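Local coordinates for methylenetetrahydrofolate--tRNA-(uracil-5-)-methyltransferase TrmFO (Thermus thermophilus, PDB 3G5S), which probably catalyses the folate- and FAD-dependent formation of 5-methyluridine at position 54 of tRNA, at residues A[25-30]-A[112-117]; A[122-127]-A[142-147]; A[163-168]-A[300-305]; A[320-325]-A[364-369]. All coordinates share one frame; numbering follows the deposited sequence. Where two conformers were deposited one is given.

Interaction 1 (A[25-30]-A[112-117]); sequences VPVRLF and PLLEVV
Val27 and Leu114 begin a four-residue parallel register, running to Phe30 and Val117, at the edge of the Rossmann-type sheet. Strand 114-117 is outermost; strand 27-30 lies between it and strand 4-7. The ladder has four backbone bonds, from Val27 N to Leu113 O, Glu115 N to Val27 O, Leu29 N to Glu115 O (2.8 Å) and Val117 N to Leu29 O (2.8 Å).

On one face the Leu114 branch CD1 turns back over the neighbouring strand, 3.5 Å from Val27 CG1 and 3.7 Å from Leu29 CB. Here Val27 also packs on Leu20 and Leu21 of helix 11-22. The other face carries Arg28. Its CB projects from the strand; Arg28 CG, anti to the backbone N (chi1 -175°), lies 3.8 Å from Val117 CG2. The chain runs on extended to CD before a bend at chi3 brings Arg28 NE to Glu115 OE2 in a long salt bridge of 3.7 Å, guanidinium and carboxylate planes 76° apart. At the tip NH1 is hydrogen-bonded to Asn5 on strand 4-7. On the same face, Phe30 CD2 rests against Val117 CB. A water joins the charged pair, donating to Glu115 OE1 at 2.9 Å and accepting weakly from Arg28 NE.

Interaction 2 (A[122-127]-A[142-147]); sequences REIPPG and AEALKR
The loop that leads from strand 114-117 to strand 129-131 of the Rossmann-type sheet packs against helix 139-149, with Glu123 and Arg147, both exposed, meeting across the contact. Glu123 OE1 makes a salt bridge of 2.7 Å with Arg147 NH2, at the edge of the guanidinium and in its plane, while OE2 stands at 3.2 Å from the same nitrogen. The two side chains cross at about a right angle, and their flat ends are turned 47° against each other, so the pairing is not the coplanar, two-pronged kind. A bend at chi2 (-75°) carries the carboxylate of Glu123 back towards the helix. One face of the guanidinium lies over its own helix, against Glu143 O and Ala144 CA.

Beneath the ion pair Ala144 points toward the loop, its CB packing against Arg122 O and Glu123 OE1. Its small size is consistent with the close approach, Glu123 CA and Ala144 CA being 5.6 Å apart. Deeper, the contact is apolar: Ile124 CD1 meets Leu145 CD2 at 4.0 Å, and Ile124 also touches Arg148 and Phe149 of the helix. A water bridges the two parts, donating to Arg122 O at 2.9 Å and accepting from Arg147 NH2 at 3.3 Å.

Interaction 3 (A[163-168]-A[300-305]); sequences IVLYES and EIVRYG. With EDO (1,2-ethanediol), chain H.
Ile163 and Arg303 pair through their backbones: Ile163 N gives a bond of 2.8 Å to Arg303 O, and Ile163 O takes a short one from Val302 N and a weak one from Arg303 N. Two residues on, Leu165 N bonds to Glu300 O. Beyond the paired strands a side chain takes over, as Ser168 OG accepts from Glu300 N at 2.8 Å, nearly straight at 170°. Ser168 OG also donates to Leu165 O at 2.7 Å, in the carbonyl plane on a lone pair, and that oxygen also receives Ser168 N. With its chi1 of 75° placing OG between the backbone N and the carbonyl carbon, the serine can serve both segments. With an alanine here, Glu300 N would probably be left without this acceptor and the end of the pairing would be freer to move.

Two residues, Val302 and Arg303, thus face one, Ile163, which makes a classic beta bulge. It sits where strand 301-303 forms the edge of the six-stranded antiparallel sheet, next to strand 163-165, at a corner in the chain.

Ile163 CG2 meets Val302 CG2 at 3.9 Å, the side chains crossing at about a right angle, and Ile163 CD1 lies against Arg303 CB. On the other face Val164 CG1 approaches Ile301 CG1, whose neighbouring branch CG2 sits over the centre of the Tyr304 ring.

Glu300 runs extended alongside Leu165, its OE1 3.6 Å from Leu165 CD2. A 1,2-ethanediol, probably from the crystallisation liquor, gives one hydroxyl to each carboxylate oxygen, its O2 reaching Glu300 OE2 at 2.6 Å, and also bonds to Arg413.

Interaction 4 (A[320-325]-A[364-369]); sequences GETLEF and LPPVAP. With EDO (1,2-ethanediol), chain E.
The carboxylate of Glu324 meets Pro366 at one oxygen: Pro366 CG stands 4.0 Å from OE1, beyond the end of the group and somewhat to one side of its plane. Over the opposite face lies a 1,2-ethanediol, probably from the crystallisation liquor, whose C2 is 3.4 Å from Glu324 CD and almost directly above it. The other oxygen, OE2, accepts from the backbone N of Gly330. Glu324 and the proline ring cross at about a right angle.

The rest of the contact is van der Waals packing. Thr322 CG2 presses on Pro366 CB at 3.6 Å, and the same methyl lies 3.8 Å from Val367 O. Further along, a chi1 of 71° sets Glu321 CG between the backbone N and the carbonyl carbon, 3.7 Å from Ala368 CB.

Residues 320-323 form a type I beta turn, closed by Leu323 N bonding to Gly320 O at 2.9 Å. An ST turn overlaps it, Thr322 OG1 accepting from Glu324 N at 3.3 Å, which keeps the hydroxyl on the turn and its methyl against the proline. This turn, leading into the short, weakly bonded strand about 324-325, packs on the segment that follows helix 343-361.

An alanine in place of Glu324 would remove the carboxylate, which is likely to leave Gly330 N without its mate and open a gap beside Pro366 CG. Asn356 of helix 343-361 joins the two segments, donating to Thr322 O through ND2 and accepting from Val367 N at OD1.

Read from the N terminus, the four contacts come in series: each closes before the next opens, so none nests or crosses. Interaction 1 closes the longest excursion but one, bringing residues 112-117 back beside 25-30 after 81 residues, and so completes the edge of the parallel sheet. Interaction 2 follows at once with a short loop, joining the connection to strand 129-131 with helix 139-149; its centre is about 20 Å from that of interaction 1. Interaction 3 spans 131 residues and ties strand 163-165 to 301-303 in the antiparallel sheet, across the chain's centre from the first two. Interaction 4 then encloses strand 331-333 and helix 343-361, its centre about 22 Å from that of interaction 1.

Interaction 1 (A[25-30]-A[112-117])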
# COMPACT_ATOMS: atom_id res chain seq x y z
N VAL A 25 6.45 12.65 -24.01
CA VAL A 25 5.01 12.54 -24.23
C VAL A 25 4.30 13.68 -23.50
O VAL A 25 4.42 13.80 -22.28
CB VAL A 25 4.49 11.17 -23.75
CG1 VAL A 25 2.99 11.06 -23.96
CG2 VAL A 25 5.22 10.04 -24.45
N PRO A 26 3.56 14.53 -24.23
CA PRO A 26 2.90 15.66 -23.56
C PRO A 26 1.82 15.22 -22.59
O PRO A 26 1.20 14.15 -22.76
CB PRO A 26 2.28 16.44 -24.73
CG PRO A 26 3.06 16.01 -25.92
CD PRO A 26 3.38 14.58 -25.69
N VAL A 27 1.59 16.05 -21.58
CA VAL A 27 0.72 15.72 -20.47
C VAL A 27 -0.29 16.83 -20.25
O VAL A 27 0.02 18.01 -20.40
CB VAL A 27 1.55 15.50 -19.18
CG1 VAL A 27 0.65 15.33 -17.96
CG2 VAL A 27 2.49 14.31 -19.34
N ARG A 28 -1.51 16.42 -19.91
CA ARG A 28 -2.54 17.29 -19.40
C ARG A 28 -2.76 16.87 -17.96
O ARG A 28 -3.33 15.80 -17.70
CB ARG A 28 -3.82 17.11 -20.22
CG ARG A 28 -4.92 18.07 -19.86
CD ARG A 28 -6.14 17.89 -20.76
NE ARG A 28 -5.85 18.20 -22.16
CZ ARG A 28 -5.74 17.28 -23.13
NH1 ARG A 28 -5.89 15.99 -22.86
NH2 ARG A 28 -5.47 17.67 -24.37
N LEU A 29 -2.28 17.69 -17.03
CA LEU A 29 -2.30 17.37 -15.61
C LEU A 29 -3.43 18.13 -14.95
O LEU A 29 -3.42 19.37 -14.91
CB LEU A 29 -0.96 17.76 -14.98
CG LEU A 29 -0.80 17.54 -13.48
CD1 LEU A 29 -0.95 16.07 -13.13
CD2 LEU A 29 0.55 18.07 -13.02
N PHE A 30 -4.42 17.39 -14.45
CA PHE A 30 -5.58 17.98 -13.80
C PHE A 30 -5.38 18.01 -12.30
O PHE A 30 -4.98 17.01 -11.70
CB PHE A 30 -6.85 17.16 -14.09
CG PHE A 30 -7.29 17.16 -15.52
CD1 PHE A 30 -6.80 16.22 -16.41
CD2 PHE A 30 -8.24 18.06 -15.97
CE1 PHE A 30 -7.23 16.20 -17.73
CE2 PHE A 30 -8.67 18.05 -17.28
CZ PHE A 30 -8.17 17.12 -18.16
N PRO A 112 8.05 22.28 -21.05
CA PRO A 112 7.36 22.73 -22.26
C PRO A 112 6.20 21.84 -22.69
O PRO A 112 5.32 22.30 -23.42
CB PRO A 112 8.45 22.67 -23.34
CG PRO A 112 9.74 22.62 -22.61
CD PRO A 112 9.46 21.93 -21.30
N LEU A 113 6.20 20.59 -22.26
CA LEU A 113 5.19 19.64 -22.70
C LEU A 113 4.07 19.41 -21.68
O LEU A 113 3.20 18.56 -21.90
CB LEU A 113 5.83 18.31 -23.10
CG LEU A 113 6.86 18.35 -24.24
CD1 LEU A 113 7.36 16.95 -24.55
CD2 LEU A 113 6.31 19.01 -25.49
N LEU A 114 4.07 20.17 -20.59
CA LEU A 114 3.04 20.02 -19.56
C LEU A 114 2.01 21.15 -19.59
O LEU A 114 2.36 22.32 -19.49
CB LEU A 114 3.67 19.98 -18.16
CG LEU A 114 2.63 19.86 -17.04
CD1 LEU A 114 1.97 18.50 -17.08
CD2 LEU A 114 3.23 20.12 -15.68
N GLU A 115 0.75 20.77 -19.73
CA GLU A 115 -0.37 21.68 -19.53
C GLU A 115 -1.05 21.34 -18.21
O GLU A 115 -1.38 20.18 -17.96
CB GLU A 115 -1.39 21.58 -20.66
CG GLU A 115 -2.59 22.51 -20.46
CD GLU A 115 -3.76 22.24 -21.40
OE1 GLU A 115 -4.73 23.01 -21.37
OE2 GLU A 115 -3.71 21.24 -22.16
N VAL A 116 -1.24 22.35 -17.37
CA VAL A 116 -1.94 22.18 -16.11
C VAL A 116 -3.37 22.69 -16.26
O VAL A 116 -3.58 23.80 -16.75
CB VAL A 116 -1.25 22.98 -14.98
CG1 VAL A 116 -2.02 22.83 -13.68
CG2 VAL A 116 0.18 22.52 -14.81
N VAL A 117 -4.33 21.88 -15.85
CA VAL A 117 -5.73 22.26 -15.86
C VAL A 117 -6.24 22.24 -14.42
O VAL A 117 -6.28 21.18 -13.78
CB VAL A 117 -6.56 21.31 -16.73
CG1 VAL A 117 -8.02 21.73 -16.74
CG2 VAL A 117 -6.02 21.26 -18.15
O HOH W 1 -6.98 21.33 -21.98

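Interaction 2 (A[122-127]-A[142-147])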
# COMPACT_ATOMS: atom_id res chain seq x y z
N ARG A 122 -14.69 14.95 -13.26
CA ARG A 122 -15.88 14.32 -12.71
C ARG A 122 -16.30 13.05 -13.45
O ARG A 122 -17.18 12.33 -13.00
CB ARG A 122 -17.05 15.32 -12.70
CG ARG A 122 -16.78 16.56 -11.86
CD ARG A 122 -17.91 17.59 -11.98
NE ARG A 122 -19.17 17.09 -11.43
CZ ARG A 122 -19.46 17.09 -10.13
NH1 ARG A 122 -18.60 17.56 -9.25
NH2 ARG A 122 -20.63 16.62 -9.72
N GLU A 123 -15.68 12.80 -14.60
CA GLU A 123 -15.94 11.60 -15.37
C GLU A 123 -14.60 11.07 -15.84
O GLU A 123 -13.65 11.83 -15.97
CB GLU A 123 -16.83 11.91 -16.58
CG GLU A 123 -18.16 12.55 -16.24
CD GLU A 123 -19.17 11.57 -15.66
OE1 GLU A 123 -18.93 10.35 -15.70
OE2 GLU A 123 -20.22 12.02 -15.15
N ILE A 124 -14.53 9.78 -16.10
CA ILE A 124 -13.29 9.19 -16.58
C ILE A 124 -12.96 9.77 -17.96
O ILE A 124 -13.75 9.62 -18.89
CB ILE A 124 -13.39 7.67 -16.66
CG1 ILE A 124 -13.69 7.09 -15.27
CG2 ILE A 124 -12.11 7.07 -17.21
CD1 ILE A 124 -14.15 5.64 -15.32
N PRO A 125 -11.82 10.46 -18.08
CA PRO A 125 -11.44 11.03 -19.37
C PRO A 125 -11.25 9.96 -20.44
O PRO A 125 -10.83 8.84 -20.13
CB PRO A 125 -10.09 11.70 -19.07
CG PRO A 125 -10.12 11.98 -17.62
CD PRO A 125 -10.85 10.82 -17.02
N PRO A 126 -11.53 10.30 -21.70
CA PRO A 126 -11.21 9.38 -22.79
C PRO A 126 -9.73 9.44 -23.14
O PRO A 126 -9.01 10.36 -22.72
CB PRO A 126 -12.07 9.91 -23.93
CG PRO A 126 -12.02 11.39 -23.72
CD PRO A 126 -12.05 11.58 -22.21
N GLY A 127 -9.28 8.47 -23.92
CA GLY A 127 -7.90 8.45 -24.35
C GLY A 127 -6.97 7.96 -23.25
O GLY A 127 -7.40 7.61 -22.15
N ALA A 142 -15.20 9.18 -7.84
CA ALA A 142 -15.46 7.89 -7.21
C ALA A 142 -16.76 7.29 -7.75
O ALA A 142 -16.83 6.10 -8.06
CB ALA A 142 -15.51 8.02 -5.69
N GLU A 143 -17.79 8.12 -7.89
CA GLU A 143 -19.06 7.65 -8.44
C GLU A 143 -18.88 7.15 -9.88
O GLU A 143 -19.46 6.14 -10.27
CB GLU A 143 -20.11 8.75 -8.38
CG GLU A 143 -20.62 9.04 -6.98
CD GLU A 143 -21.33 7.85 -6.36
OE1 GLU A 143 -22.18 7.24 -7.05
OE2 GLU A 143 -21.04 7.52 -5.20
N ALA A 144 -18.09 7.88 -10.66
CA ALA A 144 -17.83 7.48 -12.03
C ALA A 144 -17.11 6.13 -12.10
O ALA A 144 -17.42 5.29 -12.96
CB ALA A 144 -17.02 8.55 -12.75
N LEU A 145 -16.16 5.92 -11.20
CA LEU A 145 -15.44 4.65 -11.16
C LEU A 145 -16.36 3.50 -10.76
O LEU A 145 -16.28 2.40 -11.32
CB LEU A 145 -14.26 4.74 -10.19
CG LEU A 145 -13.08 5.55 -10.75
CD1 LEU A 145 -12.14 5.95 -9.63
CD2 LEU A 145 -12.35 4.75 -11.83
N LYS A 146 -17.23 3.73 -9.78
CA LYS A 146 -18.20 2.72 -9.40
C LYS A 146 -19.14 2.37 -10.55
O LYS A 146 -19.46 1.20 -10.77
CB LYS A 146 -19.01 3.17 -8.18
CG LYS A 146 -18.19 3.25 -6.91
CD LYS A 146 -19.06 3.44 -5.68
CE LYS A 146 -19.99 4.63 -5.81
NZ LYS A 146 -20.83 4.79 -4.59
N ARG A 147 -19.59 3.38 -11.29
CA ARG A 147 -20.47 3.15 -12.42
C ARG A 147 -19.81 2.27 -13.48
O ARG A 147 -20.42 1.34 -14.02
CB ARG A 147 -20.90 4.47 -13.07
CG ARG A 147 -22.01 5.21 -12.35
CD ARG A 147 -22.66 6.23 -13.28
NE ARG A 147 -21.69 7.16 -13.85
CZ ARG A 147 -21.27 8.27 -13.25
NH1 ARG A 147 -21.73 8.59 -12.05
NH2 ARG A 147 -20.38 9.05 -13.85
O HOH W 2 -19.63 11.38 -11.66

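Interaction 3 (A[163-168]-A[300-305])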
# COMPACT_ATOMS: atom_id res chain seq x y z
N ILE A 163 -0.71 -8.11 9.21
CA ILE A 163 -0.25 -9.22 8.39
C ILE A 163 1.12 -9.66 8.89
O ILE A 163 1.99 -8.82 9.13
CB ILE A 163 -0.12 -8.80 6.91
CG1 ILE A 163 -1.46 -8.26 6.41
CG2 ILE A 163 0.38 -9.95 6.06
CD1 ILE A 163 -1.43 -7.82 4.95
N VAL A 164 1.29 -10.97 9.06
CA VAL A 164 2.55 -11.53 9.53
C VAL A 164 3.20 -12.38 8.45
O VAL A 164 2.54 -12.87 7.53
CB VAL A 164 2.37 -12.38 10.81
CG1 VAL A 164 1.76 -11.54 11.92
CG2 VAL A 164 1.53 -13.61 10.54
N LEU A 165 4.50 -12.54 8.57
CA LEU A 165 5.27 -13.40 7.69
C LEU A 165 5.04 -14.86 8.08
O LEU A 165 5.23 -15.24 9.23
CB LEU A 165 6.75 -13.05 7.81
CG LEU A 165 7.70 -13.61 6.74
CD1 LEU A 165 7.44 -12.92 5.42
CD2 LEU A 165 9.15 -13.41 7.17
N TYR A 166 4.64 -15.68 7.11
CA TYR A 166 4.29 -17.07 7.39
C TYR A 166 5.40 -17.83 8.13
O TYR A 166 5.12 -18.56 9.09
CB TYR A 166 3.94 -17.80 6.10
CG TYR A 166 3.50 -19.23 6.31
CD1 TYR A 166 2.20 -19.53 6.68
CD2 TYR A 166 4.40 -20.27 6.14
CE1 TYR A 166 1.80 -20.84 6.88
CE2 TYR A 166 4.00 -21.58 6.33
CZ TYR A 166 2.70 -21.86 6.70
OH TYR A 166 2.30 -23.17 6.89
N GLU A 167 6.64 -17.65 7.69
CA GLU A 167 7.75 -18.39 8.27
C GLU A 167 7.99 -18.04 9.74
O GLU A 167 8.69 -18.76 10.44
CB GLU A 167 9.03 -18.16 7.45
CG GLU A 167 9.71 -16.83 7.73
CD GLU A 167 11.09 -16.75 7.10
OE1 GLU A 167 11.30 -17.37 6.03
OE2 GLU A 167 11.97 -16.06 7.66
N SER A 168 7.40 -16.94 10.20
CA SER A 168 7.58 -16.51 11.59
C SER A 168 6.53 -17.10 12.53
O SER A 168 6.60 -16.89 13.73
CB SER A 168 7.60 -14.98 11.70
OG SER A 168 6.30 -14.43 11.56
N GLU A 300 6.70 -11.93 12.83
CA GLU A 300 7.21 -10.73 12.18
C GLU A 300 6.04 -10.07 11.46
O GLU A 300 5.48 -10.62 10.52
CB GLU A 300 8.31 -11.08 11.16
CG GLU A 300 8.85 -9.87 10.40
CD GLU A 300 9.94 -10.21 9.39
OE1 GLU A 300 10.66 -11.22 9.58
OE2 GLU A 300 10.10 -9.46 8.41
N ILE A 301 5.66 -8.89 11.93
CA ILE A 301 4.55 -8.16 11.33
C ILE A 301 5.09 -7.36 10.16
O ILE A 301 5.95 -6.50 10.35
CB ILE A 301 3.88 -7.23 12.35
CG1 ILE A 301 3.25 -8.05 13.48
CG2 ILE A 301 2.83 -6.36 11.66
CD1 ILE A 301 3.40 -7.43 14.84
N VAL A 302 4.58 -7.65 8.96
CA VAL A 302 5.05 -6.96 7.77
C VAL A 302 4.12 -5.82 7.33
O VAL A 302 4.55 -4.95 6.59
CB VAL A 302 5.30 -7.93 6.60
CG1 VAL A 302 6.44 -8.88 6.94
CG2 VAL A 302 4.04 -8.70 6.25
N ARG A 303 2.87 -5.82 7.79
CA ARG A 303 1.96 -4.73 7.48
C ARG A 303 1.05 -4.55 8.68
O ARG A 303 0.34 -5.48 9.05
CB ARG A 303 1.15 -5.05 6.22
CG ARG A 303 0.34 -3.88 5.69
CD ARG A 303 -1.05 -3.73 6.35
NE ARG A 303 -1.89 -2.92 5.48
CZ ARG A 303 -2.09 -1.60 5.60
NH1 ARG A 303 -1.60 -0.92 6.63
NH2 ARG A 303 -2.82 -0.98 4.68
N TYR A 304 1.10 -3.39 9.32
CA TYR A 304 0.30 -3.14 10.51
C TYR A 304 -1.14 -2.76 10.16
O TYR A 304 -1.42 -2.21 9.10
CB TYR A 304 0.95 -2.05 11.37
CG TYR A 304 2.13 -2.57 12.16
CD1 TYR A 304 1.94 -3.18 13.39
CD2 TYR A 304 3.43 -2.46 11.67
CE1 TYR A 304 2.99 -3.66 14.12
CE2 TYR A 304 4.50 -2.95 12.41
CZ TYR A 304 4.27 -3.55 13.63
OH TYR A 304 5.31 -4.04 14.37
N GLY A 305 -2.07 -3.06 11.07
CA GLY A 305 -3.46 -2.71 10.85
C GLY A 305 -3.70 -1.22 10.95
O GLY A 305 -3.00 -0.51 11.69
C1 EDO H . 13.51 -11.32 6.91
O1 EDO H . 12.55 -12.11 7.62
C2 EDO H . 12.79 -10.30 6.04
O2 EDO H . 12.16 -9.32 6.88

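Interaction 4 (A[320-325]-A[364-369])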
# COMPACT_ATOMS: atom_id res chain seq x y z
N GLY A 320 -3.86 -4.90 -13.74
CA GLY A 320 -2.70 -5.74 -13.95
C GLY A 320 -1.49 -5.20 -13.20
O GLY A 320 -1.52 -4.10 -12.64
N GLU A 321 -0.41 -5.98 -13.19
CA GLU A 321 0.82 -5.55 -12.51
C GLU A 321 1.46 -4.35 -13.21
O GLU A 321 2.35 -3.70 -12.66
CB GLU A 321 1.82 -6.71 -12.41
CG GLU A 321 2.47 -7.12 -13.72
CD GLU A 321 1.59 -8.02 -14.56
OE1 GLU A 321 0.52 -8.44 -14.07
OE2 GLU A 321 1.98 -8.32 -15.71
N THR A 322 1.00 -4.08 -14.43
CA THR A 322 1.40 -2.91 -15.21
C THR A 322 0.67 -1.64 -14.76
O THR A 322 1.00 -0.54 -15.23
CB THR A 322 0.99 -3.15 -16.65
OG1 THR A 322 -0.41 -3.42 -16.65
CG2 THR A 322 1.75 -4.35 -17.26
N LEU A 323 -0.32 -1.80 -13.88
CA LEU A 323 -1.22 -0.74 -13.40
C LEU A 323 -2.26 -0.30 -14.44
O LEU A 323 -3.03 0.64 -14.20
CB LEU A 323 -0.47 0.45 -12.80
CG LEU A 323 0.43 0.08 -11.62
CD1 LEU A 323 1.23 1.28 -11.18
CD2 LEU A 323 -0.38 -0.51 -10.47
N GLU A 324 -2.31 -1.00 -15.56
CA GLU A 324 -3.36 -0.79 -16.55
C GLU A 324 -4.61 -1.56 -16.13
O GLU A 324 -4.53 -2.70 -15.67
CB GLU A 324 -2.88 -1.28 -17.92
CG GLU A 324 -3.77 -0.87 -19.07
CD GLU A 324 -3.21 -1.26 -20.44
OE1 GLU A 324 -2.28 -2.10 -20.52
OE2 GLU A 324 -3.71 -0.73 -21.44
N PHE A 325 -5.77 -0.93 -16.28
CA PHE A 325 -7.03 -1.61 -16.02
C PHE A 325 -7.19 -2.78 -16.98
O PHE A 325 -7.04 -2.63 -18.20
CB PHE A 325 -8.21 -0.66 -16.19
CG PHE A 325 -8.44 0.26 -15.02
CD1 PHE A 325 -7.67 1.40 -14.82
CD2 PHE A 325 -9.47 0.01 -14.12
CE1 PHE A 325 -7.90 2.26 -13.76
CE2 PHE A 325 -9.70 0.87 -13.05
CZ PHE A 325 -8.93 1.99 -12.87
N LEU A 364 3.82 0.93 -27.79
CA LEU A 364 4.63 -0.15 -27.23
C LEU A 364 3.91 -0.83 -26.07
O LEU A 364 3.15 -0.21 -25.34
CB LEU A 364 5.96 0.41 -26.75
CG LEU A 364 6.77 1.17 -27.81
CD1 LEU A 364 7.95 1.87 -27.17
CD2 LEU A 364 7.22 0.24 -28.92
N PRO A 365 4.17 -2.13 -25.90
CA PRO A 365 3.51 -2.89 -24.83
C PRO A 365 4.02 -2.51 -23.44
O PRO A 365 5.15 -2.04 -23.30
CB PRO A 365 3.88 -4.34 -25.14
CG PRO A 365 5.13 -4.25 -25.93
CD PRO A 365 5.10 -2.95 -26.68
N PRO A 366 3.20 -2.72 -22.41
CA PRO A 366 3.59 -2.32 -21.06
C PRO A 366 4.63 -3.25 -20.44
O PRO A 366 4.85 -4.37 -20.90
CB PRO A 366 2.27 -2.40 -20.28
CG PRO A 366 1.46 -3.40 -21.01
CD PRO A 366 1.84 -3.30 -22.46
N VAL A 367 5.26 -2.75 -19.38
CA VAL A 367 6.30 -3.48 -18.67
C VAL A 367 6.00 -3.45 -17.17
O VAL A 367 5.15 -2.70 -16.70
CB VAL A 367 7.68 -2.86 -18.94
CG1 VAL A 367 8.09 -3.08 -20.40
CG2 VAL A 367 7.69 -1.38 -18.60
N ALA A 368 6.72 -4.28 -16.41
CA ALA A 368 6.62 -4.26 -14.96
C ALA A 368 7.93 -4.79 -14.40
O ALA A 368 8.48 -5.75 -14.93
CB ALA A 368 5.46 -5.09 -14.46
N PRO A 369 8.42 -4.18 -13.32
CA PRO A 369 9.71 -4.61 -12.76
C PRO A 369 9.61 -5.98 -12.12
O PRO A 369 8.52 -6.45 -11.81
CB PRO A 369 10.03 -3.55 -11.71
CG PRO A 369 8.85 -2.68 -11.58
CD PRO A 369 7.81 -3.07 -12.58
C1 EDO E . -5.05 -5.25 -20.82
O1 EDO E . -6.06 -6.21 -20.48
C2 EDO E . -5.43 -3.89 -20.26
O2 EDO E . -6.63 -3.43 -20.89